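Local coordinates for protein cyclic GMP-AMP synthase-like receptor (Tribolium castaneum, PDB 7LT2) that senses double-stranded RNA and, as a nucleotidyltransferase of innate immunity, makes the cyclic dinucleotide 2',3'-cGAMP from ATP and GTP, at residues F50-Y55 with K219-I224; N213-T218 with Q245-V250; I351-N356 with A362-T367. All blocks are in the same frame, centred on the assembly; numbering follows the deposited sequence.

Contact 1 (F50-Y55 with K219-I224)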
loop_
_atom_site.group_PDB
_atom_site.type_symbol
_atom_site.label_atom_id
_atom_site.label_comp_id
_atom_site.label_asym_id
_atom_site.label_seq_id
_atom_site.Cartn_x
_atom_site.Cartn_y
_atom_site.Cartn_z
ATOM N N PHE A 50 2.318 16.945 -11.926
ATOM C CA PHE A 50 3.011 15.705 -11.594
ATOM C C PHE A 50 4.377 15.978 -10.979
ATOM O O PHE A 50 5.167 16.773 -11.502
ATOM C CB PHE A 50 3.165 14.830 -12.835
ATOM C CG PHE A 50 3.920 13.559 -12.582
ATOM C CD1 PHE A 50 3.297 12.480 -11.980
ATOM C CD2 PHE A 50 5.251 13.444 -12.937
ATOM C CE1 PHE A 50 3.985 11.303 -11.742
ATOM C CE2 PHE A 50 5.946 12.266 -12.699
ATOM C CZ PHE A 50 5.315 11.204 -12.102
ATOM N N ARG A 51 4.650 15.312 -9.858
ATOM C CA ARG A 51 5.957 15.357 -9.218
ATOM C C ARG A 51 6.690 14.026 -9.290
ATOM O O ARG A 51 7.837 13.977 -9.750
ATOM C CB ARG A 51 5.813 15.792 -7.754
ATOM C CG ARG A 51 7.132 15.889 -7.003
ATOM C CD ARG A 51 6.943 16.563 -5.650
ATOM N NE ARG A 51 8.184 16.623 -4.888
ATOM C CZ ARG A 51 9.074 17.602 -4.984
ATOM N NH1 ARG A 51 8.897 18.618 -5.812
ATOM N NH2 ARG A 51 10.166 17.564 -4.224
ATOM N N ARG A 52 6.057 12.945 -8.852
ATOM C CA ARG A 52 6.702 11.635 -8.786
ATOM C C ARG A 52 5.633 10.603 -8.458
ATOM O O ARG A 52 4.474 10.943 -8.198
ATOM C CB ARG A 52 7.817 11.618 -7.741
ATOM C CG ARG A 52 7.325 11.803 -6.311
ATOM C CD ARG A 52 8.482 11.943 -5.340
ATOM N NE ARG A 52 8.060 12.399 -4.021
ATOM C CZ ARG A 52 7.823 11.598 -2.993
ATOM N NH1 ARG A 52 7.914 10.284 -3.104
ATOM N NH2 ARG A 52 7.486 12.129 -1.821
ATOM N N VAL A 53 6.033 9.334 -8.461
ATOM C CA VAL A 53 5.153 8.241 -8.068
ATOM C C VAL A 53 5.724 7.573 -6.823
ATOM O O VAL A 53 6.934 7.604 -6.567
ATOM C CB VAL A 53 4.948 7.200 -9.194
ATOM C CG1 VAL A 53 4.353 7.853 -10.437
ATOM C CG2 VAL A 53 6.260 6.470 -9.533
ATOM N N PHE A 54 4.828 6.975 -6.041
ATOM C CA PHE A 54 5.189 6.120 -4.921
ATOM C C PHE A 54 4.540 4.768 -5.156
ATOM O O PHE A 54 3.356 4.700 -5.500
ATOM C CB PHE A 54 4.728 6.718 -3.586
ATOM C CG PHE A 54 4.981 5.828 -2.403
ATOM C CD1 PHE A 54 6.235 5.789 -1.801
ATOM C CD2 PHE A 54 3.973 5.021 -1.897
ATOM C CE1 PHE A 54 6.472 4.966 -0.711
ATOM C CE2 PHE A 54 4.207 4.195 -0.808
ATOM C CZ PHE A 54 5.461 4.172 -0.217
ATOM N N TYR A 55 5.311 3.695 -4.988
ATOM C CA TYR A 55 4.799 2.346 -5.202
ATOM C C TYR A 55 4.307 1.817 -3.858
ATOM O O TYR A 55 5.107 1.558 -2.957
ATOM C CB TYR A 55 5.876 1.447 -5.807
ATOM C CG TYR A 55 6.534 2.020 -7.049
ATOM C CD1 TYR A 55 5.835 2.141 -8.242
ATOM C CD2 TYR A 55 7.861 2.424 -7.028
ATOM C CE1 TYR A 55 6.443 2.664 -9.387
ATOM C CE2 TYR A 55 8.478 2.940 -8.156
ATOM C CZ TYR A 55 7.765 3.065 -9.334
ATOM O OH TYR A 55 8.383 3.584 -10.454
ATOM N N LYS A 219 12.927 11.969 4.880
ATOM C CA LYS A 219 11.606 11.683 4.317
ATOM C C LYS A 219 10.638 12.812 4.665
ATOM O O LYS A 219 9.653 12.603 5.385
ATOM C CB LYS A 219 11.079 10.342 4.821
ATOM C CG LYS A 219 11.902 9.143 4.379
ATOM C CD LYS A 219 11.887 9.009 2.861
ATOM C CE LYS A 219 12.638 7.780 2.398
ATOM N NZ LYS A 219 12.586 7.650 0.919
ATOM N N PRO A 220 10.882 14.023 4.156
ATOM C CA PRO A 220 10.080 15.176 4.596
ATOM C C PRO A 220 8.657 15.179 4.078
ATOM O O PRO A 220 7.802 15.829 4.694
ATOM C CB PRO A 220 10.858 16.376 4.039
ATOM C CG PRO A 220 11.519 15.835 2.817
ATOM C CD PRO A 220 11.911 14.417 3.176
ATOM N N GLU A 221 8.372 14.495 2.975
ATOM C CA GLU A 221 7.097 14.647 2.289
ATOM C C GLU A 221 6.111 13.554 2.683
ATOM O O GLU A 221 6.487 12.423 3.001
ATOM C CB GLU A 221 7.290 14.643 0.771
ATOM C CG GLU A 221 8.130 15.805 0.275
ATOM C CD GLU A 221 8.430 15.740 -1.207
ATOM O OE1 GLU A 221 7.929 14.823 -1.887
ATOM O OE2 GLU A 221 9.176 16.617 -1.694
ATOM N N PHE A 222 4.835 13.913 2.654
ATOM C CA PHE A 222 3.744 12.968 2.842
ATOM C C PHE A 222 2.673 13.321 1.825
ATOM O O PHE A 222 2.736 14.368 1.176
ATOM C CB PHE A 222 3.186 13.029 4.266
ATOM C CG PHE A 222 2.495 14.318 4.575
ATOM C CD1 PHE A 222 3.227 15.462 4.854
ATOM C CD2 PHE A 222 1.113 14.395 4.569
ATOM C CE1 PHE A 222 2.594 16.659 5.125
ATOM C CE2 PHE A 222 0.470 15.594 4.841
ATOM C CZ PHE A 222 1.212 16.727 5.120
ATOM N N PHE A 223 1.675 12.456 1.670
ATOM C CA PHE A 223 0.640 12.773 0.699
ATOM C C PHE A 223 -0.731 12.369 1.215
ATOM O O PHE A 223 -0.868 11.629 2.194
ATOM C CB PHE A 223 0.927 12.153 -0.689
ATOM C CG PHE A 223 1.183 10.663 -0.695
ATOM C CD1 PHE A 223 2.458 10.161 -0.483
ATOM C CD2 PHE A 223 0.162 9.778 -1.007
ATOM C CE1 PHE A 223 2.703 8.791 -0.530
ATOM C CE2 PHE A 223 0.393 8.412 -1.064
ATOM C CZ PHE A 223 1.668 7.917 -0.821
ATOM N N ILE A 224 -1.752 12.928 0.573
ATOM C CA ILE A 224 -3.139 12.622 0.894
ATOM C C ILE A 224 -3.719 11.792 -0.238
ATOM O O ILE A 224 -3.348 11.941 -1.410
ATOM C CB ILE A 224 -3.989 13.887 1.152
ATOM C CG1 ILE A 224 -4.077 14.770 -0.102
ATOM C CG2 ILE A 224 -3.446 14.643 2.362
ATOM C CD1 ILE A 224 -4.963 16.033 0.073
#

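Contact 2 (N213-T218 with Q245-V250)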
loop_
_atom_site.group_PDB
_atom_site.type_symbol
_atom_site.label_atom_id
_atom_site.label_comp_id
_atom_site.label_asym_id
_atom_site.label_seq_id
_atom_site.Cartn_x
_atom_site.Cartn_y
_atom_site.Cartn_z
ATOM N N ASN A 213 6.671 13.324 12.343
ATOM C CA ASN A 213 7.475 12.593 11.366
ATOM C C ASN A 213 8.758 12.082 12.012
ATOM O O ASN A 213 9.529 12.886 12.555
ATOM C CB ASN A 213 7.789 13.517 10.187
ATOM C CG ASN A 213 8.511 12.814 9.050
ATOM O OD1 ASN A 213 8.807 11.622 9.120
ATOM N ND2 ASN A 213 8.795 13.560 7.986
ATOM N N PRO A 214 9.031 10.772 11.986
ATOM C CA PRO A 214 10.303 10.288 12.541
ATOM C C PRO A 214 11.507 10.615 11.677
ATOM O O PRO A 214 12.636 10.534 12.176
ATOM C CB PRO A 214 10.085 8.771 12.649
ATOM C CG PRO A 214 9.090 8.465 11.600
ATOM C CD PRO A 214 8.164 9.662 11.554
ATOM N N PHE A 215 11.317 10.979 10.409
ATOM C CA PHE A 215 12.429 11.250 9.493
ATOM C C PHE A 215 12.232 12.581 8.777
ATOM O O PHE A 215 12.181 12.633 7.545
ATOM C CB PHE A 215 12.573 10.115 8.482
ATOM C CG PHE A 215 12.515 8.750 9.096
ATOM C CD1 PHE A 215 13.530 8.305 9.923
ATOM C CD2 PHE A 215 11.446 7.911 8.845
ATOM C CE1 PHE A 215 13.479 7.050 10.493
ATOM C CE2 PHE A 215 11.389 6.656 9.413
ATOM C CZ PHE A 215 12.403 6.223 10.236
ATOM N N PRO A 216 12.151 13.690 9.521
ATOM C CA PRO A 216 11.835 14.972 8.872
ATOM C C PRO A 216 12.907 15.462 7.911
ATOM O O PRO A 216 12.582 16.240 7.007
ATOM C CB PRO A 216 11.661 15.933 10.057
ATOM C CG PRO A 216 12.473 15.341 11.142
ATOM C CD PRO A 216 12.347 13.851 10.974
ATOM N N SER A 217 14.161 15.021 8.049
ATOM C CA SER A 217 15.183 15.488 7.117
ATOM C C SER A 217 15.260 14.641 5.849
ATOM O O SER A 217 15.400 15.196 4.753
ATOM C CB SER A 217 16.552 15.538 7.808
ATOM O OG SER A 217 17.125 14.252 7.919
ATOM N N THR A 218 15.152 13.314 5.956
ATOM C CA THR A 218 15.338 12.453 4.791
ATOM C C THR A 218 14.036 11.998 4.143
ATOM O O THR A 218 14.046 11.671 2.951
ATOM C CB THR A 218 16.172 11.217 5.157
ATOM O OG1 THR A 218 15.495 10.432 6.149
ATOM C CG2 THR A 218 17.544 11.636 5.685
ATOM N N GLN A 245 3.015 6.125 4.239
ATOM C CA GLN A 245 3.615 4.855 3.835
ATOM C C GLN A 245 5.101 4.986 3.534
ATOM O O GLN A 245 5.845 4.011 3.678
ATOM C CB GLN A 245 2.909 4.299 2.600
ATOM C CG GLN A 245 1.451 3.946 2.787
ATOM C CD GLN A 245 0.800 3.588 1.466
ATOM O OE1 GLN A 245 0.807 2.426 1.055
ATOM N NE2 GLN A 245 0.252 4.592 0.780
ATOM N N GLU A 246 5.552 6.157 3.078
ATOM C CA GLU A 246 6.980 6.308 2.829
ATOM C C GLU A 246 7.765 6.235 4.132
ATOM O O GLU A 246 8.830 5.607 4.188
ATOM C CB GLU A 246 7.261 7.620 2.092
ATOM C CG GLU A 246 8.636 7.639 1.423
ATOM C CD GLU A 246 8.637 8.381 0.098
ATOM O OE1 GLU A 246 7.751 9.233 -0.109
ATOM O OE2 GLU A 246 9.524 8.105 -0.736
ATOM N N GLN A 247 7.233 6.836 5.199
ATOM C CA GLN A 247 7.879 6.760 6.506
ATOM C C GLN A 247 7.739 5.371 7.122
ATOM O O GLN A 247 8.682 4.872 7.747
ATOM C CB GLN A 247 7.291 7.818 7.439
ATOM C CG GLN A 247 7.682 9.249 7.071
ATOM C CD GLN A 247 6.836 9.831 5.951
ATOM O OE1 GLN A 247 5.765 9.309 5.622
ATOM N NE2 GLN A 247 7.311 10.923 5.362
ATOM N N GLU A 248 6.570 4.739 6.968
ATOM C CA GLU A 248 6.394 3.378 7.475
ATOM C C GLU A 248 7.394 2.418 6.843
ATOM O O GLU A 248 7.903 1.508 7.512
ATOM C CB GLU A 248 4.964 2.894 7.215
ATOM C CG GLU A 248 3.907 3.582 8.057
ATOM C CD GLU A 248 2.489 3.214 7.647
ATOM O OE1 GLU A 248 2.316 2.263 6.857
ATOM O OE2 GLU A 248 1.543 3.869 8.127
ATOM N N ARG A 249 7.675 2.593 5.552
ATOM C CA ARG A 249 8.604 1.696 4.872
ATOM C C ARG A 249 10.008 1.805 5.456
ATOM O O ARG A 249 10.732 0.805 5.535
ATOM C CB ARG A 249 8.613 1.996 3.370
ATOM C CG ARG A 249 9.408 0.990 2.550
ATOM C CD ARG A 249 9.062 1.092 1.081
ATOM N NE ARG A 249 7.675 0.720 0.817
ATOM C CZ ARG A 249 7.034 0.996 -0.310
ATOM N NH1 ARG A 249 7.626 1.642 -1.300
ATOM N NH2 ARG A 249 5.762 0.620 -0.443
ATOM N N VAL A 250 10.416 3.008 5.873
ATOM C CA VAL A 250 11.725 3.162 6.507
ATOM C C VAL A 250 11.717 2.547 7.902
ATOM O O VAL A 250 12.682 1.885 8.308
ATOM C CB VAL A 250 12.137 4.647 6.546
ATOM C CG1 VAL A 250 13.511 4.814 7.204
ATOM C CG2 VAL A 250 12.146 5.225 5.144
#

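Contact 3 (I351-N356 with A362-T367)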
loop_
_atom_site.group_PDB
_atom_site.type_symbol
_atom_site.label_atom_id
_atom_site.label_comp_id
_atom_site.label_asym_id
_atom_site.label_seq_id
_atom_site.Cartn_x
_atom_site.Cartn_y
_atom_site.Cartn_z
ATOM N N ILE A 351 -0.893 -20.422 20.359
ATOM C CA ILE A 351 0.313 -20.140 21.134
ATOM C C ILE A 351 0.617 -21.284 22.095
ATOM O O ILE A 351 1.768 -21.727 22.210
ATOM C CB ILE A 351 0.169 -18.798 21.875
ATOM C CG1 ILE A 351 0.045 -17.655 20.866
ATOM C CG2 ILE A 351 1.365 -18.568 22.791
ATOM C CD1 ILE A 351 -0.278 -16.321 21.491
ATOM N N LYS A 352 -0.408 -21.794 22.786
ATOM C CA LYS A 352 -0.190 -22.911 23.701
ATOM C C LYS A 352 0.289 -24.148 22.954
ATOM O O LYS A 352 1.095 -24.929 23.475
ATOM C CB LYS A 352 -1.474 -23.224 24.469
ATOM C CG LYS A 352 -1.974 -22.089 25.343
ATOM C CD LYS A 352 -0.954 -21.722 26.406
ATOM C CE LYS A 352 -1.277 -22.379 27.736
ATOM N NZ LYS A 352 -2.528 -21.826 28.327
ATOM N N ASP A 353 -0.191 -24.339 21.727
ATOM C CA ASP A 353 0.125 -25.546 20.975
ATOM C C ASP A 353 1.532 -25.514 20.384
ATOM O O ASP A 353 2.113 -26.577 20.137
ATOM C CB ASP A 353 -0.908 -25.746 19.863
ATOM C CG ASP A 353 -0.900 -27.148 19.305
ATOM O OD1 ASP A 353 -1.168 -28.089 20.079
ATOM O OD2 ASP A 353 -0.636 -27.303 18.095
ATOM N N ILE A 354 2.088 -24.326 20.152
ATOM C CA ILE A 354 3.404 -24.194 19.535
ATOM C C ILE A 354 4.468 -23.712 20.511
ATOM O O ILE A 354 5.665 -23.850 20.209
ATOM C CB ILE A 354 3.358 -23.264 18.305
ATOM C CG1 ILE A 354 3.096 -21.818 18.733
ATOM C CG2 ILE A 354 2.305 -23.737 17.314
ATOM C CD1 ILE A 354 3.033 -20.838 17.572
ATOM N N GLU A 355 4.072 -23.131 21.645
ATOM C CA GLU A 355 4.922 -22.719 22.760
ATOM C C GLU A 355 6.193 -23.546 22.895
ATOM O O GLU A 355 7.307 -23.029 22.759
ATOM C CB GLU A 355 4.114 -22.825 24.055
ATOM C CG GLU A 355 4.405 -21.768 25.080
ATOM C CD GLU A 355 3.209 -21.504 25.966
ATOM O OE1 GLU A 355 2.589 -22.479 26.450
ATOM O OE2 GLU A 355 2.874 -20.317 26.158
ATOM N N ASN A 356 6.023 -24.838 23.168
ATOM C CA ASN A 356 7.123 -25.765 23.399
ATOM C C ASN A 356 7.195 -26.841 22.324
ATOM O O ASN A 356 7.829 -27.885 22.528
ATOM C CB ASN A 356 6.984 -26.403 24.782
ATOM C CG ASN A 356 6.942 -25.375 25.898
ATOM O OD1 ASN A 356 7.741 -24.440 25.925
ATOM N ND2 ASN A 356 6.003 -25.542 26.822
ATOM N N ALA A 362 4.147 -25.210 11.563
ATOM C CA ALA A 362 3.752 -25.431 10.176
ATOM C C ALA A 362 2.351 -26.014 10.075
ATOM O O ALA A 362 1.645 -25.765 9.090
ATOM C CB ALA A 362 4.752 -26.353 9.480
ATOM N N LYS A 363 1.933 -26.792 11.075
ATOM C CA LYS A 363 0.592 -27.362 11.052
ATOM C C LYS A 363 -0.479 -26.284 11.156
ATOM O O LYS A 363 -1.580 -26.451 10.618
ATOM C CB LYS A 363 0.438 -28.376 12.185
ATOM C CG LYS A 363 1.466 -29.497 12.154
ATOM C CD LYS A 363 1.364 -30.359 13.402
ATOM C CE LYS A 363 2.442 -31.424 13.427
ATOM N NZ LYS A 363 2.371 -32.259 14.664
ATOM N N HIS A 364 -0.183 -25.175 11.837
ATOM C CA HIS A 364 -1.135 -24.079 11.955
ATOM C C HIS A 364 -1.015 -23.071 10.824
ATOM O O HIS A 364 -2.014 -22.445 10.454
ATOM C CB HIS A 364 -0.950 -23.346 13.287
ATOM C CG HIS A 364 -1.283 -24.175 14.486
ATOM N ND1 HIS A 364 -2.572 -24.332 14.947
ATOM C CD2 HIS A 364 -0.493 -24.884 15.326
ATOM C CE1 HIS A 364 -2.564 -25.113 16.013
ATOM N NE2 HIS A 364 -1.315 -25.460 16.265
ATOM N N LEU A 365 0.186 -22.889 10.275
ATOM C CA LEU A 365 0.384 -21.875 9.245
ATOM C C LEU A 365 -0.089 -22.344 7.875
ATOM O O LEU A 365 -0.598 -21.535 7.092
ATOM C CB LEU A 365 1.860 -21.477 9.179
ATOM C CG LEU A 365 2.329 -20.326 10.074
ATOM C CD1 LEU A 365 1.879 -20.508 11.515
ATOM C CD2 LEU A 365 3.839 -20.206 10.000
ATOM N N LEU A 366 0.055 -23.629 7.574
ATOM C CA LEU A 366 -0.199 -24.154 6.243
ATOM C C LEU A 366 -1.561 -24.832 6.170
ATOM O O LEU A 366 -2.028 -25.441 7.136
ATOM C CB LEU A 366 0.895 -25.149 5.841
ATOM C CG LEU A 366 2.324 -24.605 5.879
ATOM C CD1 LEU A 366 3.323 -25.652 5.409
ATOM C CD2 LEU A 366 2.435 -23.336 5.037
ATOM N N THR A 367 -2.202 -24.707 5.011
ATOM C CA THR A 367 -3.343 -25.552 4.717
ATOM C C THR A 367 -2.888 -27.005 4.688
ATOM O O THR A 367 -1.694 -27.304 4.590
ATOM C CB THR A 367 -3.974 -25.167 3.377
ATOM O OG1 THR A 367 -3.064 -25.468 2.313
ATOM C CG2 THR A 367 -4.290 -23.675 3.344
#

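Contact 1 (F50-Y55 with K219-I224)
R51 and R52 reach from strand 50-55 to the carboxylate of E221, each taking one of its oxygens. R52 holds OE1: its NH2 donates to E221 OE1 over 2.7 Å at an N-H...O angle of 156°, arriving on the anti side of the oxygen, tilted out of the carboxylate plane, with OE1 close to the guanidinium plane. R52 NE adds a weak, bent bond to E221 OE1 at 3.2 Å. R51 comes from the opposite direction to E221, its guanidinium oblique to OE2; R51 NH2 and E221 OE2 form a salt bridge of 2.9 Å whose hydrogen bond is weak. Neighbouring residues can both face E221 because R51 and R52 form a classic beta bulge opposite L76; R51 sets CG anti to the backbone N, R52 tucks it between N and the carbonyl carbon (chi1 65°), and both chains then run extended. R52 NH2 gives the firm bond, the two weak ones help to orient the carboxylate, and the two positive charges would probably favour its ionised form. The R52 guanidinium has a second acid, E246, at NH1. Deeper in, the buried F54 and F223 meet, their side chains crossing at about a right angle. F54 CD2 lies at the edge of the F223 ring, 3.9 Å from F223 CZ, with the ring planes 53° apart. The pair sits among strands 50-56, 70-77 and 222-225 of the mixed nucleotidyltransferase sheet, next to S243 and E246, which probably bind GTP and, for E246, also ATP, as in related cyclic GMP-AMP synthases.

Contact 2 (N213-T218 with Q245-V250)
F215 lays its ring against V250, from an Asx turn within the loop between strands 188-200 and 222-225: N213 OD1 accepts from F215 N at 2.9 Å, with an N-H...O angle of 164°, the donor standing above the amide's carbonyl plane. N213 places its amide there with CG anti to the backbone N, and the same OD1 rests 3.3 Å from Q247 CG, on helix 245-251. The two amides, of N213 and Q247, are turned 89° to one another. Q247 folds back at chi2 (81°), which brings NE2 to the carbonyl oxygens of K219 and E221; N213 ND2 also donates to K219 O, so amides of both segments meet at K219 O. Q247 belongs to a run of residues that probably binds ATP and GTP; its NE2 is bonded here to loop carbonyls. The F215 ring is sandwiched: P214 CB covers one face, while V250 reaches the opposite face. Q247 O meets the ring at its edge, 3.6 Å from F215 CE2. The V250 methyl CG1, offset toward the rim, makes a CH-pi contact 3.8 Å from the F215 centroid, and its closest ring atom is F215 CZ at 3.5 Å.

Contact 3 (I351-N356 with A362-T367)
H364 NE2 donates to D353 OD2 over 2.7 Å, a nearly straight bond with an N-H...O angle of 168° that joins helix 361-365 to the last turn of helix 337-354. The carboxylate oxygen lies close to the imidazole plane, so the N-H points outward in the ring plane, straight at OD2. The carboxylate plane stands 80° from the ring, and OD2 is met on its anti side, tilted out of that plane. With CG anti to the backbone N (chi1 -163°), the acid swings toward the facing helix. The neighbouring charge would probably raise the basicity of the histidine. Beside this bond, I354 lends its CG2 methyl to the same ring, 3.6 Å from H364 CD2, while the I354 side chain also packs on F305 and M306 of helix 301-318. Y349 meets the imidazole with its own ring at a steep angle, so the histidine is held by an acid, a methyl and an aromatic ring. Nearby, N360 ND2 donates to D353 O, linking the connecting turn to the end of helix 337-354. The H364-D353 bond is a histidine-carboxylate pair that joins two helices across a short turn, in the helical part of the Mab-21 fold, away from the annotated sites.

How the contacts relate
Contacts 1 and 2 are neighbours, their centres 11 Å apart, and their segments alternate along the chain. Segment 245-250 joins them: R249 NH2 probably hydrogen-bonds to Y55 O (2.8 Å) and Q247 NE2 to K219 O (2.9 Å), while the F54 ring packs on Q245 and R249. Contact 2 contains residues 245-248, which probably bind nucleotide, and contact 1 borders them. F215 of contact 2 lies about 11 Å, by its side chain, from the bound manganese ion. Contact 3 is remote, with centres 40 Å from contact 1 and 35 Å from contact 2, and nearest atoms about 25 Å and 22 Å away; it lies across the chain's centre from contact 1.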